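Local structure of alpha-galactosidase (Thermus thermophilus, 6LCJ) at residues G44-G49 against S91-L96; A85-G90 against R114-E119. The protein probably hydrolyses terminal alpha-linked galactose from oligosaccharides, as family GH36 alpha-galactosidases do. All blocks are in the same frame, centred on the assembly; numbering follows the deposited sequence.

Contact 1: G44-G49 against S91-L96; sequences GFFRHG and SGVGAL
His48 and Ser91 form the tight end of this antiparallel pair, joined by both backbone and side chain. The amide of Ser91 runs almost straight into His48 O, with N and O only 2.6 Å apart. With CG anti to the backbone N (chi1 -172°), the imidazole reaches toward Ser91 and Val93, and its ND1 donates to Ser91 O at 3.0 Å, the oxygen sitting at the ring edge and in its plane. Val93 N grips the same oxygen from the opposite face of the carbonyl plane. That bond closes a classic gamma-turn round Gly92, whose positive phi (75°) suits glycine. Val93 adds an apolar side to the grip, its CG1 lying obliquely 4.0 Å from His48 CG.

At the far end a backbone bond from Phe46 N to Ala95 O (2.7 Å) holds the strands. Small Ala95 lets its CB meet Phe46 CB at 3.8 Å, on a face completed by Phe144 and Trp58. On the other face Leu96 CD2 rests on Phe45 CB at 4.1 Å, and the Phe45 ring leans obliquely past Gly94. A CB on Gly94 would crowd Phe45 CE1, so glycine fits here. Strand 44-48 lies between 93-97 and 56-59 in the seven-stranded antiparallel sheet of the N-terminal domain.

Between these ends the strands stand looser, and a water replaces direct bonds. It donates to Phe46 O and Val93 O and accepts from His48 N (2.9 Å). All the touching residues are buried, so this looser middle is bridged inside the contact and does not face bulk solvent. Since ND1 donates and NE2 is bonded to Arg390 NE, which can only give a proton, His48 is most likely neutral and protonated on ND1.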
loop_
_atom_site.group_PDB
_atom_site.type_symbol
_atom_site.label_atom_id
_atom_site.label_comp_id
_atom_site.label_asym_id
_atom_site.label_seq_id
_atom_site.Cartn_x
_atom_site.Cartn_y
_atom_site.Cartn_z
ATOM N N GLY E 44 18.251 0.811 -32.196
ATOM C CA GLY E 44 18.661 1.879 -31.306
ATOM C C GLY E 44 17.798 3.111 -31.469
ATOM O O GLY E 44 17.287 3.408 -32.551
ATOM N N PHE E 45 17.638 3.830 -30.362
ATOM C CA PHE E 45 17.002 5.140 -30.337
ATOM C C PHE E 45 18.040 6.167 -29.904
ATOM O O PHE E 45 18.753 5.956 -28.913
ATOM C CB PHE E 45 15.793 5.155 -29.391
ATOM C CG PHE E 45 15.257 6.565 -29.068
ATOM C CD1 PHE E 45 14.831 7.421 -30.077
ATOM C CD2 PHE E 45 15.163 7.006 -27.750
ATOM C CE1 PHE E 45 14.326 8.693 -29.779
ATOM C CE2 PHE E 45 14.653 8.281 -27.445
ATOM C CZ PHE E 45 14.242 9.121 -28.456
ATOM N N PHE E 46 18.145 7.264 -30.652
ATOM C CA PHE E 46 19.039 8.340 -30.246
ATOM C C PHE E 46 18.335 9.204 -29.198
ATOM O O PHE E 46 17.358 9.915 -29.493
ATOM C CB PHE E 46 19.488 9.184 -31.429
ATOM C CG PHE E 46 20.372 10.329 -31.023
ATOM C CD1 PHE E 46 21.613 10.087 -30.465
ATOM C CD2 PHE E 46 19.950 11.643 -31.160
ATOM C CE1 PHE E 46 22.432 11.140 -30.069
ATOM C CE2 PHE E 46 20.765 12.693 -30.781
ATOM C CZ PHE E 46 22.009 12.441 -30.236
ATOM N N ARG E 47 18.846 9.154 -27.980
ATOM C CA ARG E 47 18.240 9.821 -26.845
ATOM C C ARG E 47 19.017 11.111 -26.620
ATOM O O ARG E 47 20.117 11.090 -26.064
ATOM C CB ARG E 47 18.269 8.897 -25.632
ATOM C CG ARG E 47 17.391 9.349 -24.481
ATOM C CD ARG E 47 18.154 10.225 -23.505
ATOM N NE ARG E 47 17.289 10.636 -22.408
ATOM C CZ ARG E 47 17.607 11.559 -21.511
ATOM N NH1 ARG E 47 18.779 12.172 -21.577
ATOM N NH2 ARG E 47 16.752 11.871 -20.539
ATOM N N HIS E 48 18.458 12.233 -27.072
ATOM C CA HIS E 48 19.103 13.534 -26.896
ATOM C C HIS E 48 18.582 14.241 -25.639
ATOM O O HIS E 48 17.427 14.681 -25.590
ATOM C CB HIS E 48 18.902 14.424 -28.111
ATOM C CG HIS E 48 19.710 15.673 -28.020
ATOM N ND1 HIS E 48 19.146 16.922 -27.876
ATOM C CD2 HIS E 48 21.051 15.851 -27.935
ATOM C CE1 HIS E 48 20.106 17.821 -27.751
ATOM N NE2 HIS E 48 21.273 17.198 -27.786
ATOM N N GLY E 49 19.445 14.382 -24.638
ATOM C CA GLY E 49 19.073 15.087 -23.423
ATOM C C GLY E 49 18.907 16.587 -23.630
ATOM O O GLY E 49 19.328 17.179 -24.629
ATOM N N SER E 91 15.006 15.367 -26.231
ATOM C CA SER E 91 14.742 16.781 -26.464
ATOM C C SER E 91 15.095 17.180 -27.891
ATOM O O SER E 91 16.224 16.956 -28.347
ATOM C CB SER E 91 15.518 17.659 -25.488
ATOM O OG SER E 91 15.569 18.988 -25.993
ATOM N N GLY E 92 14.130 17.789 -28.581
ATOM C CA GLY E 92 14.378 18.449 -29.845
ATOM C C GLY E 92 14.575 17.526 -31.028
ATOM O O GLY E 92 13.964 17.746 -32.078
ATOM N N VAL E 93 15.413 16.493 -30.888
ATOM C CA VAL E 93 15.714 15.589 -31.992
ATOM C C VAL E 93 15.782 14.149 -31.483
ATOM O O VAL E 93 16.160 13.882 -30.341
ATOM C CB VAL E 93 17.030 15.981 -32.712
ATOM C CG1 VAL E 93 18.168 16.059 -31.715
ATOM C CG2 VAL E 93 17.372 14.991 -33.856
ATOM N N GLY E 94 15.389 13.218 -32.351
ATOM C CA GLY E 94 15.535 11.808 -32.071
ATOM C C GLY E 94 15.890 11.078 -33.348
ATOM O O GLY E 94 15.826 11.639 -34.449
ATOM N N ALA E 95 16.288 9.821 -33.187
ATOM C CA ALA E 95 16.614 9.028 -34.357
ATOM C C ALA E 95 16.489 7.555 -34.019
ATOM O O ALA E 95 16.689 7.143 -32.873
ATOM C CB ALA E 95 18.018 9.341 -34.893
ATOM N N LEU E 96 16.136 6.776 -35.033
ATOM C CA LEU E 96 16.078 5.327 -34.952
ATOM C C LEU E 96 17.139 4.746 -35.876
ATOM O O LEU E 96 17.449 5.311 -36.929
ATOM C CB LEU E 96 14.683 4.803 -35.328
ATOM C CG LEU E 96 13.555 5.132 -34.339
ATOM C CD1 LEU E 96 12.195 4.683 -34.856
ATOM C CD2 LEU E 96 13.836 4.515 -32.969
HETATM O O HOH W 1 15.983 12.008 -28.512
#

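Contact 2: A85-G90 against R114-E119; sequences AGAWWG and RVLGRE
Trp89 lays the face of its indole on Leu116, whose CB stands 3.6 Å from the centroid of the six-membered ring and almost on its normal, a CH-pi contact. Leu116 suits the place because, with CG anti to the backbone N (chi1 168°), its two methyls diverge one step beyond that CB: CD2 nears the ring at CZ2, while CD1 reaches Ala87 CB at 3.5 Å. Arg114 approaches the indole differently. Its CB touches Trp89 CE3 (3.6 Å), and the extended chain then leaves at about a right angle, carrying the guanidinium, turned 80° from the ring plane, to salt bridges with Asp79 and Glu315. Phe81 meets the indole edge-to-face, and Glu258 of a second subunit packs on both Trp89 and Leu116. With an alanine in place of Trp89, Leu116 would probably lose the flat surface over its CB and Phe81 its ring partner.

Along the backbone, Gly90 and Val115 exchange two bonds, N to O 2.8 Å each way, and Gly117 N bonds Trp88 O. Gly90 brings no side chain to this hydrogen-bonded pair. This is antiparallel pairing at the strand outermost in its sheet within this chain, in the N-terminal beta-sandwich domain that GH36 enzymes share.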
loop_
_atom_site.group_PDB
_atom_site.type_symbol
_atom_site.label_atom_id
_atom_site.label_comp_id
_atom_site.label_asym_id
_atom_site.label_seq_id
_atom_site.Cartn_x
_atom_site.Cartn_y
_atom_site.Cartn_z
ATOM N N ALA E 85 9.231 10.069 -17.048
ATOM C CA ALA E 85 8.415 9.307 -17.988
ATOM C C ALA E 85 8.900 7.867 -18.101
ATOM O O ALA E 85 10.100 7.588 -18.000
ATOM C CB ALA E 85 8.431 9.971 -19.366
ATOM N N GLY E 86 7.948 6.949 -18.311
ATOM C CA GLY E 86 8.281 5.540 -18.463
ATOM C C GLY E 86 8.749 5.151 -19.848
ATOM O O GLY E 86 9.402 4.116 -20.001
ATOM N N ALA E 87 8.425 5.949 -20.860
ATOM C CA ALA E 87 8.898 5.714 -22.211
ATOM C C ALA E 87 10.158 6.541 -22.453
ATOM O O ALA E 87 10.615 7.288 -21.593
ATOM C CB ALA E 87 7.793 6.022 -23.220
ATOM N N TRP E 88 10.746 6.390 -23.631
ATOM C CA TRP E 88 12.014 7.035 -23.955
ATOM C C TRP E 88 11.738 8.340 -24.690
ATOM O O TRP E 88 11.342 8.323 -25.863
ATOM C CB TRP E 88 12.877 6.119 -24.808
ATOM C CG TRP E 88 13.594 5.041 -24.046
ATOM C CD1 TRP E 88 13.276 3.711 -24.008
ATOM C CD2 TRP E 88 14.766 5.196 -23.233
ATOM N NE1 TRP E 88 14.172 3.036 -23.225
ATOM C CE2 TRP E 88 15.102 3.921 -22.742
ATOM C CE3 TRP E 88 15.563 6.285 -22.880
ATOM C CZ2 TRP E 88 16.193 3.708 -21.907
ATOM C CZ3 TRP E 88 16.654 6.068 -22.060
ATOM C CH2 TRP E 88 16.954 4.792 -21.579
ATOM N N TRP E 89 11.960 9.463 -24.007
ATOM C CA TRP E 89 11.758 10.791 -24.570
ATOM C C TRP E 89 13.093 11.518 -24.683
ATOM O O TRP E 89 13.890 11.511 -23.749
ATOM C CB TRP E 89 10.813 11.624 -23.701
ATOM C CG TRP E 89 9.360 11.370 -23.870
ATOM C CD1 TRP E 89 8.577 10.576 -23.092
ATOM C CD2 TRP E 89 8.489 11.944 -24.858
ATOM N NE1 TRP E 89 7.274 10.606 -23.537
ATOM C CE2 TRP E 89 7.194 11.440 -24.617
ATOM C CE3 TRP E 89 8.683 12.817 -25.935
ATOM C CZ2 TRP E 89 6.104 11.782 -25.401
ATOM C CZ3 TRP E 89 7.591 13.159 -26.714
ATOM C CH2 TRP E 89 6.319 12.646 -26.438
ATOM N N GLY E 90 13.332 12.163 -25.825
ATOM C CA GLY E 90 14.478 13.025 -25.999
ATOM C C GLY E 90 14.039 14.457 -26.268
ATOM O O GLY E 90 12.864 14.735 -26.522
ATOM N N ARG E 114 9.829 17.805 -28.031
ATOM C CA ARG E 114 10.378 16.557 -27.532
ATOM C C ARG E 114 10.099 15.463 -28.553
ATOM O O ARG E 114 9.207 15.592 -29.392
ATOM C CB ARG E 114 9.780 16.189 -26.184
ATOM C CG ARG E 114 10.046 17.196 -25.085
ATOM C CD ARG E 114 9.396 16.698 -23.842
ATOM N NE ARG E 114 9.506 17.573 -22.686
ATOM C CZ ARG E 114 8.528 18.356 -22.241
ATOM N NH1 ARG E 114 7.360 18.419 -22.881
ATOM N NH2 ARG E 114 8.727 19.092 -21.161
ATOM N N VAL E 115 10.874 14.381 -28.496
ATOM C CA VAL E 115 10.746 13.297 -29.468
ATOM C C VAL E 115 10.743 11.965 -28.735
ATOM O O VAL E 115 11.673 11.664 -27.979
ATOM C CB VAL E 115 11.854 13.324 -30.534
ATOM C CG1 VAL E 115 11.742 12.103 -31.426
ATOM C CG2 VAL E 115 11.750 14.595 -31.358
ATOM N N LEU E 116 9.697 11.171 -28.970
ATOM C CA LEU E 116 9.528 9.862 -28.358
ATOM C C LEU E 116 9.999 8.790 -29.333
ATOM O O LEU E 116 9.671 8.832 -30.523
ATOM C CB LEU E 116 8.071 9.640 -27.966
ATOM C CG LEU E 116 7.571 8.252 -27.566
ATOM C CD1 LEU E 116 8.084 7.851 -26.204
ATOM C CD2 LEU E 116 6.061 8.279 -27.548
ATOM N N GLY E 117 10.802 7.864 -28.836
ATOM C CA GLY E 117 11.305 6.805 -29.676
ATOM C C GLY E 117 10.842 5.456 -29.185
ATOM O O GLY E 117 11.064 5.116 -28.020
ATOM N N ARG E 118 10.173 4.701 -30.052
ATOM C CA ARG E 118 9.826 3.308 -29.822
ATOM C C ARG E 118 10.499 2.466 -30.900
ATOM O O ARG E 118 11.132 2.994 -31.815
ATOM C CB ARG E 118 8.301 3.126 -29.821
ATOM C CG ARG E 118 7.573 4.134 -28.934
ATOM C CD ARG E 118 6.069 3.876 -28.839
ATOM N NE ARG E 118 5.810 2.548 -28.293
ATOM C CZ ARG E 118 5.398 1.518 -29.022
ATOM N NH1 ARG E 118 5.179 1.680 -30.325
ATOM N NH2 ARG E 118 5.208 0.337 -28.455
ATOM N N GLU E 119 10.383 1.139 -30.793
ATOM C CA GLU E 119 10.946 0.281 -31.839
ATOM C C GLU E 119 10.301 0.561 -33.193
ATOM O O GLU E 119 10.934 0.378 -34.239
ATOM C CB GLU E 119 10.772 -1.196 -31.465
ATOM C CG GLU E 119 11.130 -2.206 -32.576
ATOM C CD GLU E 119 9.904 -2.771 -33.327
ATOM O OE1 GLU E 119 10.042 -3.102 -34.533
ATOM O OE2 GLU E 119 8.811 -2.888 -32.719
#

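Overall arrangement
From the N terminus, the first of the four segments to be reached is 44-49, after the opening strands; the chain then runs through strand 56-59 and helix 80-84 to 85-90 and, directly after it, 91-96. There contact 1 closes a loop of 41 residues. The chain goes on through strand 102-108 and returns as 114-119, where contact 2 closes a shorter loop of 23. The segments of the two contacts alternate along the chain, so the contacts cross and do not nest. Contact 2 belongs to the six-stranded antiparallel sheet and contact 1 to the seven-stranded one; the turn at Gly92 carries the chain between them. Phe45 joins the two contacts, its CZ lying 3.6 Å from Val115 O.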